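Local atomic coordinates of mandelate racemase/muconate lactonizing protein (Dickeya dadantii, PDB entry 4IHC), a protein that dehydrates D-mannonate and D-gluconate to 2-dehydro-3-deoxy-D-gluconate with low, magnesium-dependent activity, neither sugar acid apparently being its physiological substrate. Residues V301-N304 with E305-P308. Sequence-based numbering, arbitrary orientation.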
ATOM      1  N   VAL A 301      27.056  -1.982  -1.592  1.00 13.28           N
ATOM      2  CA  VAL A 301      27.984  -1.494  -0.576  1.00  8.30           C
ATOM      3  C   VAL A 301      27.222  -0.930   0.637  1.00 14.45           C
ATOM      4  O   VAL A 301      27.826  -0.467   1.606  1.00 27.78           O
ATOM      5  CB  VAL A 301      28.931  -0.396  -1.129  1.00 11.15           C
ATOM      6  CG1 VAL A 301      29.868  -0.965  -2.196  1.00 14.29           C
ATOM      7  CG2 VAL A 301      28.163   0.755  -1.757  1.00 11.84           C
ATOM      8  N   ASN A 302      25.898  -1.000   0.592  1.00 13.64           N
ATOM      9  CA  ASN A 302      25.046  -0.296   1.550  1.00 16.02           C
ATOM     10  C   ASN A 302      23.817  -1.143   1.824  1.00 17.17           C
ATOM     11  O   ASN A 302      23.209  -1.698   0.887  1.00 13.78           O
ATOM     12  CB  ASN A 302      24.633   1.070   0.953  1.00 15.02           C
ATOM     13  CG  ASN A 302      24.122   2.040   1.991  1.00 25.91           C
ATOM     14  OD1 ASN A 302      23.089   1.813   2.624  1.00 22.33           O
ATOM     15  ND2 ASN A 302      24.851   3.144   2.179  1.00 33.76           N
ATOM     16  N   ILE A 303      23.452  -1.246   3.096  1.00 12.58           N
ATOM     17  CA  ILE A 303      22.241  -1.986   3.507  1.00 14.37           C
ATOM     18  C   ILE A 303      20.970  -1.436   2.885  1.00 10.30           C
ATOM     19  O   ILE A 303      20.056  -2.203   2.527  1.00 12.08           O
ATOM     20  CB  ILE A 303      22.070  -2.021   5.050  1.00 16.29           C
ATOM     21  CG1 ILE A 303      20.784  -2.734   5.426  1.00 20.83           C
ATOM     22  CG2 ILE A 303      21.892  -0.634   5.626  1.00  8.56           C
ATOM     23  CD1 ILE A 303      20.595  -2.784   6.921  1.00 37.29           C
ATOM     24  N   ASN A 304      20.898  -0.106   2.761  1.00 10.92           N
ATOM     25  CA  ASN A 304      19.771   0.521   2.085  1.00 15.56           C
ATOM     26  C   ASN A 304      19.684   0.136   0.588  1.00 15.36           C
ATOM     27  O   ASN A 304      18.692   0.455  -0.065  1.00 15.49           O
ATOM     28  CB  ASN A 304      19.762   2.044   2.298  1.00 14.00           C
ATOM     29  CG  ASN A 304      19.317   2.424   3.703  1.00 25.82           C
ATOM     30  OD1 ASN A 304      18.182   2.197   4.054  1.00 28.22           O
ATOM     31  ND2 ASN A 304      20.220   2.965   4.515  1.00  9.88           N
ATOM     32  N   GLU A 305      20.689  -0.579   0.060  1.00  8.64           N
ATOM     33  CA  GLU A 305      20.560  -1.196  -1.280  1.00 10.94           C
ATOM     34  C   GLU A 305      19.892  -2.587  -1.232  1.00 16.04           C
ATOM     35  O   GLU A 305      18.986  -2.876  -2.002  1.00 19.93           O
ATOM     36  CB  GLU A 305      21.923  -1.254  -2.022  1.00 17.29           C
ATOM     37  CG  GLU A 305      22.352   0.069  -2.667  1.00 19.52           C
ATOM     38  CD  GLU A 305      23.861   0.174  -2.956  1.00 34.13           C
ATOM     39  OE1 GLU A 305      24.664  -0.520  -2.278  1.00 19.99           O
ATOM     40  OE2 GLU A 305      24.251   0.968  -3.860  1.00 22.74           O
ATOM     41  N   TRP A 306      20.342  -3.452  -0.335  1.00 15.93           N
ATOM     42  CA  TRP A 306      19.861  -4.831  -0.348  1.00 29.47           C
ATOM     43  C   TRP A 306      18.652  -5.118   0.574  1.00 18.82           C
ATOM     44  O   TRP A 306      17.857  -6.022   0.292  1.00 12.53           O
ATOM     45  CB  TRP A 306      21.021  -5.839  -0.155  1.00 14.11           C
ATOM     46  CG  TRP A 306      21.799  -5.717   1.107  1.00 19.84           C
ATOM     47  CD1 TRP A 306      23.065  -5.216   1.255  1.00 17.65           C
ATOM     48  CD2 TRP A 306      21.377  -6.127   2.402  1.00 21.57           C
ATOM     49  NE1 TRP A 306      23.441  -5.277   2.576  1.00 20.33           N
ATOM     50  CE2 TRP A 306      22.428  -5.844   3.297  1.00 21.36           C
ATOM     51  CE3 TRP A 306      20.210  -6.724   2.897  1.00 29.53           C
ATOM     52  CZ2 TRP A 306      22.345  -6.130   4.662  1.00 23.28           C
ATOM     53  CZ3 TRP A 306      20.130  -7.001   4.250  1.00 21.10           C
ATOM     54  CH2 TRP A 306      21.187  -6.697   5.116  1.00 19.86           C
ATOM     55  N   LYS A 307      18.476  -4.348   1.643  1.00 19.86           N
ATOM     56  CA  LYS A 307      17.411  -4.674   2.603  1.00 13.49           C
ATOM     57  C   LYS A 307      16.014  -4.573   1.969  1.00 15.24           C
ATOM     58  O   LYS A 307      15.192  -5.482   2.125  1.00 19.10           O
ATOM     59  CB  LYS A 307      17.518  -3.847   3.896  1.00 28.37           C
ATOM     60  CG  LYS A 307      16.721  -4.391   5.081  1.00 16.12           C
ATOM     61  CD  LYS A 307      16.783  -3.455   6.274  1.00 23.66           C
ATOM     62  CE  LYS A 307      15.818  -3.907   7.364  1.00 40.73           C
ATOM     63  NZ  LYS A 307      14.464  -4.264   6.829  1.00 23.60           N
ATOM     64  N   PRO A 308      15.736  -3.485   1.246  1.00 16.12           N
ATOM     65  CA  PRO A 308      14.413  -3.453   0.593  1.00 25.81           C
ATOM     66  C   PRO A 308      14.210  -4.548  -0.479  1.00 18.14           C
ATOM     67  O   PRO A 308      13.085  -4.978  -0.715  1.00 21.27           O
ATOM     68  CB  PRO A 308      14.359  -2.055  -0.050  1.00 27.00           C
ATOM     69  CG  PRO A 308      15.429  -1.261   0.664  1.00 24.28           C
ATOM     70  CD  PRO A 308      16.501  -2.242   1.030  1.00 12.92           C
TER
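With CG trans to the carbonyl carbon (chi1 -79°) and the chain extended beyond it, E305 runs back past the first residues of helix 303-311 and brings OE1 to the backbone N atoms of V301 and N302. V301 N donates to E305 OE1 over 2.9 Å in an almost straight bond (N-H...O 174°), reaching the oxygen nearly along its C-O bond; N302 N adds a weak, bent bond to the same oxygen. In return, N302 OD1 accepts from N304 N at 2.9 Å, in the carbonyl plane on a lone pair. N302, the N-cap, and E305, three residues on, thus form a capping box: OE1 of E305 takes the amide of N302, weakly, and OD1 of N302 takes that of N304, one residue before E305. E305 N also binds N302 O at 2.9 Å.

W306 has CG between its backbone N and carbonyl carbon (chi1 60°), and the indole folds back over the first turn. I303 CA lies over the face of the five-membered ring of W306, 3.9 Å from its centroid, a CH-pi contact, while I303 CG1 touches W306 CZ2 at 3.8 Å. K307 N closes the turn on I303 O at 2.8 Å; the aliphatic part of K307 runs alongside I303, and its NZ forms a salt bridge with D311.

The second carboxylate oxygen of E305 receives N302 ND2 of a second subunit, and N302 ND2 returns the bond to E305 of that subunit, so the box is built into an interface. L340 of a third subunit packs on I303, W306 and K307. Within the chain, this turn opens the helix of the beta-alpha-beta unit between parallel strands 294-296 and 317-318 of the enolase-like barrel.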